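Local coordinates for rieske iron-sulfur protein soxF (Sulfolobus acidocaldarius, PDB 1JM1) that carries a Rieske-type [2Fe-2S] cluster and probably passes electrons along the archaeal respiratory chain as part of a quinol oxidase, at residues G6-I18 and D154-T167. Residues are numbered along the deposited sequence; the frame is centred on the assembly and turned at random. Where two conformers were deposited one is given.
Sequences GLAGFPRYKVANI and DYDSSTGDIYAVGT
Arg-12 reaches across Tyr-163 to Asp-154, and three kinds of interaction hold its guanidinium. NH1 donates to Asp-154 OD2 at 2.7 Å, in the guanidinium plane and on the carboxylate's anti side, a nearly straight hydrogen bond (N-H...O 174°) within a salt bridge. The same group lies flat on the Tyr-163 ring, planes 21° apart, a cation-pi stack with CZ 4.1 Å from the centroid. NH2 donates to two waters, which bridge to Asp-156 OD2 and Asp-154 OD2. An extended chain, CG anti to the backbone N (chi1 177°), carries the charge this far.

Asp-161 OD1 accepts from Asn-17 ND2 at 2.8 Å, met from above the carboxylate plane. The same ND2 also donates to Thr-159 O at 3.0 Å; both acceptors lie near the amide plane, which holds the amide's rotation. Asn-17 OD1 accepts from Gln-19 N, an N-cap on helix 18-28, and Ile-18 N closes on Gly-160 O at 2.8 Å.

Between these ends the backbones pair antiparallel: Tyr-13 and Ala-164 exchange two bonds, whereas Val-15 N and Ala-16 O both engage Ile-162, a classic bulge. Ahead of strand 13-17, Leu-7 N donates to Val-165 O (2.8 Å), and the Phe-10 ring takes Gly-166 CA over one face, 3.8 Å from its centroid, a CH-pi contact. Over that face too, Thr-167 N is buried without a hydrogen-bond partner.

Strand 13-17 thus edges a three-stranded antiparallel sheet whose middle member, 161-167, also pairs with 151-155; Phe-35 of strand 32-36 packs against Val-15 and Ala-164, and Ile-87 of strand 87-91 against Ile-18 and Ile-162.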
ATOM      1  N   GLY A   6      16.540  -5.754   1.784  1.00 19.09           N
ATOM      2  CA  GLY A   6      15.453  -5.777   0.857  1.00 17.59           C
ATOM      3  C   GLY A   6      15.883  -5.630  -0.566  1.00 17.77           C
ATOM      4  O   GLY A   6      17.000  -6.059  -0.950  1.00 22.52           O
ATOM      5  N   LEU A   7      15.056  -5.068  -1.456  1.00 16.26           N
ATOM      6  CA  LEU A   7      15.414  -4.870  -2.842  1.00 17.40           C
ATOM      7  C   LEU A   7      16.069  -3.526  -3.039  1.00 16.33           C
ATOM      8  O   LEU A   7      15.634  -2.509  -2.533  1.00 14.84           O
ATOM      9  CB  LEU A   7      14.176  -4.914  -3.700  1.00 17.04           C
ATOM     10  CG  LEU A   7      13.334  -6.192  -3.715  1.00 17.83           C
ATOM     11  CD1 LEU A   7      12.014  -5.967  -4.438  1.00 19.06           C
ATOM     12  CD2 LEU A   7      14.244  -7.322  -4.266  1.00 23.26           C
ATOM     13  N   ALA A   8      17.164  -3.560  -3.830  1.00 18.90           N
ATOM     14  CA  ALA A   8      17.757  -2.349  -4.398  1.00 17.04           C
ATOM     15  C   ALA A   8      18.026  -1.312  -3.301  1.00 15.81           C
ATOM     16  O   ALA A   8      17.818  -0.123  -3.502  1.00 15.09           O
ATOM     17  CB  ALA A   8      16.967  -1.794  -5.513  1.00 18.25           C
ATOM     18  N   GLY A   9      18.562  -1.734  -2.166  1.00 17.16           N
ATOM     19  CA  GLY A   9      19.018  -0.847  -1.118  1.00 17.17           C
ATOM     20  C   GLY A   9      17.992  -0.590   0.021  1.00 15.89           C
ATOM     21  O   GLY A   9      18.354   0.049   1.000  1.00 16.51           O
ATOM     22  N   PHE A  10      16.767  -1.043  -0.148  1.00 13.40           N
ATOM     23  CA  PHE A  10      15.758  -0.945   0.873  1.00 12.66           C
ATOM     24  C   PHE A  10      16.011  -1.932   1.985  1.00 13.53           C
ATOM     25  O   PHE A  10      16.642  -2.980   1.756  1.00 15.08           O
ATOM     26  CB  PHE A  10      14.385  -1.215   0.327  1.00 12.18           C
ATOM     27  CG  PHE A  10      13.688  -0.041  -0.333  1.00 11.19           C
ATOM     28  CD1 PHE A  10      13.971   0.378  -1.602  1.00 12.57           C
ATOM     29  CD2 PHE A  10      12.693   0.635   0.362  1.00 11.42           C
ATOM     30  CE1 PHE A  10      13.308   1.397  -2.189  1.00 12.60           C
ATOM     31  CE2 PHE A  10      11.996   1.673  -0.267  1.00 11.48           C
ATOM     32  CZ  PHE A  10      12.302   2.051  -1.539  1.00 11.72           C
ATOM     33  N   PRO A  11      15.483  -1.687   3.180  1.00 13.48           N
ATOM     34  CA  PRO A  11      15.501  -2.689   4.270  1.00 14.26           C
ATOM     35  C   PRO A  11      14.486  -3.761   4.018  1.00 13.96           C
ATOM     36  O   PRO A  11      13.492  -3.592   3.295  1.00 14.19           O
ATOM     37  CB  PRO A  11      15.140  -1.861   5.483  1.00 15.57           C
ATOM     38  CG  PRO A  11      14.323  -0.711   4.970  1.00 15.00           C
ATOM     39  CD  PRO A  11      14.788  -0.446   3.592  1.00 14.40           C
ATOM     40  N   ARG A  12      14.715  -4.911   4.621  1.00 15.46           N
ATOM     41  CA  ARG A  12      13.761  -6.002   4.725  1.00 15.01           C
ATOM     42  C   ARG A  12      13.138  -5.884   6.115  1.00 15.73           C
ATOM     43  O   ARG A  12      13.795  -6.081   7.117  1.00 20.21           O
ATOM     44  CB  ARG A  12      14.496  -7.316   4.510  1.00 17.44           C
ATOM     45  CG  ARG A  12      13.636  -8.582   4.653  1.00 18.29           C
ATOM     46  CD  ARG A  12      14.492  -9.799   4.299  1.00 18.86           C
ATOM     47  NE  ARG A  12      13.746 -11.048   4.453  1.00 20.55           N
ATOM     48  CZ  ARG A  12      13.010 -11.561   3.493  1.00 21.02           C
ATOM     49  NH1 ARG A  12      12.847 -11.009   2.288  1.00 21.19           N
ATOM     50  NH2 ARG A  12      12.373 -12.715   3.759  1.00 24.56           N
ATOM     51  N   TYR A  13      11.849  -5.548   6.186  1.00 14.05           N
ATOM     52  CA  TYR A  13      11.120  -5.265   7.406  1.00 14.47           C
ATOM     53  C   TYR A  13       9.973  -6.224   7.570  1.00 13.61           C
ATOM     54  O   TYR A  13       9.134  -6.335   6.687  1.00 13.17           O
ATOM     55  CB  TYR A  13      10.561  -3.804   7.369  1.00 16.76           C
ATOM     56  CG  TYR A  13       9.536  -3.479   8.415  1.00 16.12           C
ATOM     57  CD1 TYR A  13      10.009  -3.417   9.740  1.00 18.81           C
ATOM     58  CD2 TYR A  13       8.165  -3.283   8.181  1.00 16.74           C
ATOM     59  CE1 TYR A  13       9.098  -3.131  10.751  1.00 21.52           C
ATOM     60  CE2 TYR A  13       7.264  -3.036   9.202  1.00 16.67           C
ATOM     61  CZ  TYR A  13       7.747  -2.944  10.467  1.00 18.24           C
ATOM     62  OH  TYR A  13       6.810  -2.723  11.509  1.00 21.60           O
ATOM     63  N   LYS A  14       9.856  -6.900   8.716  1.00 14.00           N
ATOM     64  CA  LYS A  14       8.740  -7.771   8.967  1.00 13.25           C
ATOM     65  C   LYS A  14       7.491  -6.984   9.300  1.00 13.55           C
ATOM     66  O   LYS A  14       7.442  -6.253  10.307  1.00 17.44           O
ATOM     67  CB  LYS A  14       9.086  -8.686  10.171  0.46 16.09           C
ATOM     68  CG  LYS A  14       8.006  -9.762  10.342  0.46 15.99           C
ATOM     69  CD  LYS A  14       8.245 -10.591  11.625  0.46 17.64           C
ATOM     70  CE  LYS A  14       9.626 -11.223  11.701  0.46 20.26           C
ATOM     71  NZ  LYS A  14       9.703 -12.173  12.841  0.46 34.20           N
ATOM     72  N   VAL A  15       6.479  -7.107   8.504  1.00 12.18           N
ATOM     73  CA  VAL A  15       5.204  -6.414   8.706  1.00 12.87           C
ATOM     74  C   VAL A  15       4.350  -7.157   9.718  1.00 12.92           C
ATOM     75  O   VAL A  15       3.838  -6.595  10.680  1.00 14.06           O
ATOM     76  CB  VAL A  15       4.442  -6.228   7.381  1.00 13.01           C
ATOM     77  CG1 VAL A  15       3.082  -5.559   7.660  1.00 14.37           C
ATOM     78  CG2 VAL A  15       5.220  -5.399   6.416  1.00 14.35           C
ATOM     79  N   ALA A  16       4.131  -8.457   9.461  1.00 12.66           N
ATOM     80  CA  ALA A  16       3.223  -9.280  10.239  1.00 13.00           C
ATOM     81  C   ALA A  16       3.400 -10.724   9.791  1.00 12.76           C
ATOM     82  O   ALA A  16       3.875 -10.974   8.691  1.00 13.96           O
ATOM     83  CB  ALA A  16       1.759  -8.902  10.013  1.00 15.39           C
ATOM     84  N   ASN A  17       2.959 -11.669  10.617  1.00 12.84           N
ATOM     85  CA  ASN A  17       2.813 -13.034  10.169  1.00 12.25           C
ATOM     86  C   ASN A  17       1.483 -13.193   9.469  1.00 11.88           C
ATOM     87  O   ASN A  17       0.498 -12.538   9.835  1.00 12.87           O
ATOM     88  CB  ASN A  17       2.910 -13.962  11.411  1.00 13.16           C
ATOM     89  CG  ASN A  17       3.001 -15.422  10.992  1.00 12.55           C
ATOM     90  OD1 ASN A  17       1.978 -16.086  10.808  1.00 13.61           O
ATOM     91  ND2 ASN A  17       4.220 -15.895  10.843  1.00 13.41           N
ATOM     92  N   ILE A  18       1.422 -14.105   8.500  1.00 11.83           N
ATOM     93  CA  ILE A  18       0.139 -14.393   7.833  1.00 12.28           C
ATOM     94  C   ILE A  18      -0.955 -14.705   8.810  1.00 12.03           C
ATOM     95  O   ILE A  18      -2.101 -14.349   8.579  1.00 13.21           O
ATOM     96  CB  ILE A  18       0.346 -15.559   6.816  1.00 12.66           C
ATOM     97  CG1 ILE A  18      -0.893 -15.821   5.979  1.00 14.41           C
ATOM     98  CG2 ILE A  18       0.769 -16.860   7.473  1.00 13.24           C
ATOM     99  CD1 ILE A  18      -1.231 -14.648   5.042  1.00 16.13           C
ATOM    100  N   ASP A 154       7.408  -9.623   0.335  1.00 12.67           N
ATOM    101  CA  ASP A 154       8.002 -10.958   0.212  1.00 13.17           C
ATOM    102  C   ASP A 154       7.444 -11.798   1.368  1.00 13.07           C
ATOM    103  O   ASP A 154       7.618 -11.438   2.549  1.00 17.89           O
ATOM    104  CB  ASP A 154       9.501 -10.882   0.251  1.00 14.59           C
ATOM    105  CG  ASP A 154      10.210 -12.198   0.035  1.00 21.94           C
ATOM    106  OD1 ASP A 154       9.608 -13.106  -0.535  1.00 30.81           O
ATOM    107  OD2 ASP A 154      11.421 -12.276   0.322  1.00 26.58           O
ATOM    108  N   TYR A 155       6.899 -12.948   1.096  1.00 13.95           N
ATOM    109  CA  TYR A 155       6.398 -13.882   2.082  1.00 13.17           C
ATOM    110  C   TYR A 155       7.434 -15.006   2.249  1.00 12.17           C
ATOM    111  O   TYR A 155       7.817 -15.653   1.287  1.00 14.35           O
ATOM    112  CB  TYR A 155       5.035 -14.430   1.598  1.00 13.96           C
ATOM    113  CG  TYR A 155       4.485 -15.562   2.404  1.00 13.06           C
ATOM    114  CD1 TYR A 155       3.889 -15.370   3.670  1.00 13.96           C
ATOM    115  CD2 TYR A 155       4.490 -16.840   1.914  1.00 12.20           C
ATOM    116  CE1 TYR A 155       3.346 -16.434   4.376  1.00 15.19           C
ATOM    117  CE2 TYR A 155       3.973 -17.892   2.628  1.00 13.58           C
ATOM    118  CZ  TYR A 155       3.453 -17.710   3.866  1.00 14.43           C
ATOM    119  OH  TYR A 155       2.958 -18.739   4.659  1.00 17.50           O
ATOM    120  N   ASP A 156       7.831 -15.218   3.478  1.00 11.45           N
ATOM    121  CA  ASP A 156       8.760 -16.288   3.835  1.00 11.81           C
ATOM    122  C   ASP A 156       7.912 -17.554   4.068  1.00 11.33           C
ATOM    123  O   ASP A 156       7.221 -17.664   5.082  1.00 11.63           O
ATOM    124  CB  ASP A 156       9.564 -15.918   5.076  1.00 13.03           C
ATOM    125  CG  ASP A 156      10.607 -16.935   5.433  1.00 15.92           C
ATOM    126  OD1 ASP A 156      10.484 -18.102   5.061  1.00 17.99           O
ATOM    127  OD2 ASP A 156      11.597 -16.584   6.104  1.00 20.14           O
ATOM    128  N   SER A 157       7.966 -18.470   3.139  1.00 12.64           N
ATOM    129  CA  SER A 157       7.130 -19.658   3.213  1.00 14.47           C
ATOM    130  C   SER A 157       7.558 -20.585   4.391  1.00 14.16           C
ATOM    131  O   SER A 157       6.776 -21.418   4.752  1.00 18.29           O
ATOM    132  CB  SER A 157       7.376 -20.506   1.957  0.55 15.52           C
ATOM    133  OG  SER A 157       8.737 -20.933   1.716  0.55 16.17           O
ATOM    134  N   SER A 158       8.752 -20.434   4.905  1.00 14.73           N
ATOM    135  CA  SER A 158       9.187 -21.277   6.039  1.00 15.57           C
ATOM    136  C   SER A 158       8.538 -20.863   7.351  1.00 13.80           C
ATOM    137  O   SER A 158       8.316 -21.682   8.237  1.00 15.07           O
ATOM    138  CB  SER A 158      10.733 -21.178   6.138  0.53 16.28           C
ATOM    139  OG  SER A 158      11.394 -20.013   6.673  0.53 18.90           O
ATOM    140  N   THR A 159       8.284 -19.547   7.488  1.00 12.95           N
ATOM    141  CA  THR A 159       7.878 -18.978   8.772  1.00 12.44           C
ATOM    142  C   THR A 159       6.495 -18.394   8.754  1.00 11.93           C
ATOM    143  O   THR A 159       5.917 -18.157   9.822  1.00 12.43           O
ATOM    144  CB  THR A 159       8.850 -17.897   9.252  1.00 13.37           C
ATOM    145  OG1 THR A 159       8.765 -16.841   8.270  1.00 13.46           O
ATOM    146  CG2 THR A 159      10.284 -18.422   9.334  1.00 16.61           C
ATOM    147  N   GLY A 160       5.962 -18.081   7.571  1.00 11.45           N
ATOM    148  CA  GLY A 160       4.695 -17.370   7.464  1.00 11.72           C
ATOM    149  C   GLY A 160       4.839 -15.854   7.572  1.00 11.28           C
ATOM    150  O   GLY A 160       3.819 -15.157   7.493  1.00 11.87           O
ATOM    151  N   ASP A 161       6.029 -15.316   7.757  1.00 11.67           N
ATOM    152  CA  ASP A 161       6.193 -13.884   7.920  1.00 12.05           C
ATOM    153  C   ASP A 161       6.164 -13.183   6.588  1.00 11.52           C
ATOM    154  O   ASP A 161       6.720 -13.616   5.573  1.00 12.42           O
ATOM    155  CB  ASP A 161       7.487 -13.618   8.661  1.00 13.89           C
ATOM    156  CG  ASP A 161       7.394 -13.984  10.156  1.00 14.43           C
ATOM    157  OD1 ASP A 161       6.310 -13.972  10.725  1.00 15.90           O
ATOM    158  OD2 ASP A 161       8.490 -14.283  10.687  1.00 17.35           O
ATOM    159  N   ILE A 162       5.483 -12.033   6.599  1.00 11.71           N
ATOM    160  CA  ILE A 162       5.371 -11.113   5.454  1.00 11.08           C
ATOM    161  C   ILE A 162       6.295  -9.938   5.658  1.00 11.37           C
ATOM    162  O   ILE A 162       6.188  -9.248   6.690  1.00 12.15           O
ATOM    163  CB  ILE A 162       3.910 -10.604   5.316  1.00 11.14           C
ATOM    164  CG1 ILE A 162       2.931 -11.754   5.117  1.00 12.59           C
ATOM    165  CG2 ILE A 162       3.803  -9.578   4.208  1.00 12.08           C
ATOM    166  CD1 ILE A 162       1.482 -11.402   5.437  1.00 15.65           C
ATOM    167  N   TYR A 163       7.185  -9.723   4.711  1.00 11.38           N
ATOM    168  CA  TYR A 163       8.169  -8.655   4.766  1.00 11.69           C
ATOM    169  C   TYR A 163       7.864  -7.589   3.699  1.00 11.63           C
ATOM    170  O   TYR A 163       7.481  -7.927   2.569  1.00 12.54           O
ATOM    171  CB  TYR A 163       9.571  -9.205   4.476  1.00 13.13           C
ATOM    172  CG  TYR A 163      10.090 -10.097   5.587  1.00 13.11           C
ATOM    173  CD1 TYR A 163       9.788 -11.440   5.643  1.00 13.90           C
ATOM    174  CD2 TYR A 163      10.822  -9.567   6.638  1.00 14.46           C
ATOM    175  CE1 TYR A 163      10.260 -12.206   6.670  1.00 15.07           C
ATOM    176  CE2 TYR A 163      11.284 -10.335   7.678  1.00 15.62           C
ATOM    177  CZ  TYR A 163      10.987 -11.677   7.719  1.00 15.54           C
ATOM    178  OH  TYR A 163      11.470 -12.420   8.735  1.00 19.19           O
ATOM    179  N   ALA A 164       8.110  -6.335   4.050  1.00 11.40           N
ATOM    180  CA  ALA A 164       8.192  -5.255   3.088  1.00 11.13           C
ATOM    181  C   ALA A 164       9.652  -5.126   2.657  1.00 11.09           C
ATOM    182  O   ALA A 164      10.540  -5.121   3.495  1.00 11.93           O
ATOM    183  CB  ALA A 164       7.701  -3.948   3.720  1.00 11.46           C
ATOM    184  N   VAL A 165       9.863  -5.055   1.345  1.00 11.16           N
ATOM    185  CA  VAL A 165      11.228  -5.099   0.772  1.00 11.83           C
ATOM    186  C   VAL A 165      11.525  -4.006  -0.223  1.00 11.32           C
ATOM    187  O   VAL A 165      12.674  -3.896  -0.667  1.00 12.54           O
ATOM    188  CB  VAL A 165      11.528  -6.494   0.180  1.00 12.66           C
ATOM    189  CG1 VAL A 165      11.460  -7.546   1.275  1.00 14.60           C
ATOM    190  CG2 VAL A 165      10.615  -6.825  -0.997  1.00 13.72           C
ATOM    191  N   GLY A 166      10.546  -3.199  -0.628  1.00 10.68           N
ATOM    192  CA  GLY A 166      10.835  -2.077  -1.493  1.00 10.93           C
ATOM    193  C   GLY A 166       9.550  -1.331  -1.818  1.00 10.22           C
ATOM    194  O   GLY A 166       8.509  -1.630  -1.278  1.00 10.53           O
ATOM    195  N   THR A 167       9.664  -0.350  -2.723  1.00 10.08           N
ATOM    196  CA  THR A 167       8.497   0.309  -3.293  1.00  9.97           C
ATOM    197  C   THR A 167       8.706   0.440  -4.779  1.00  9.86           C
ATOM    198  O   THR A 167       9.841   0.417  -5.257  1.00 11.02           O
ATOM    199  CB  THR A 167       8.181   1.680  -2.663  1.00  9.95           C
ATOM    200  OG1 THR A 167       9.182   2.631  -3.031  1.00 10.57           O
ATOM    201  CG2 THR A 167       8.107   1.596  -1.147  1.00 10.96           C
TER
HETATM  202  O   HOH W   1      12.967 -14.325   6.086  1.00 29.55           O
HETATM  203  O   HOH W   2      11.420 -15.017   1.965  1.00 37.67           O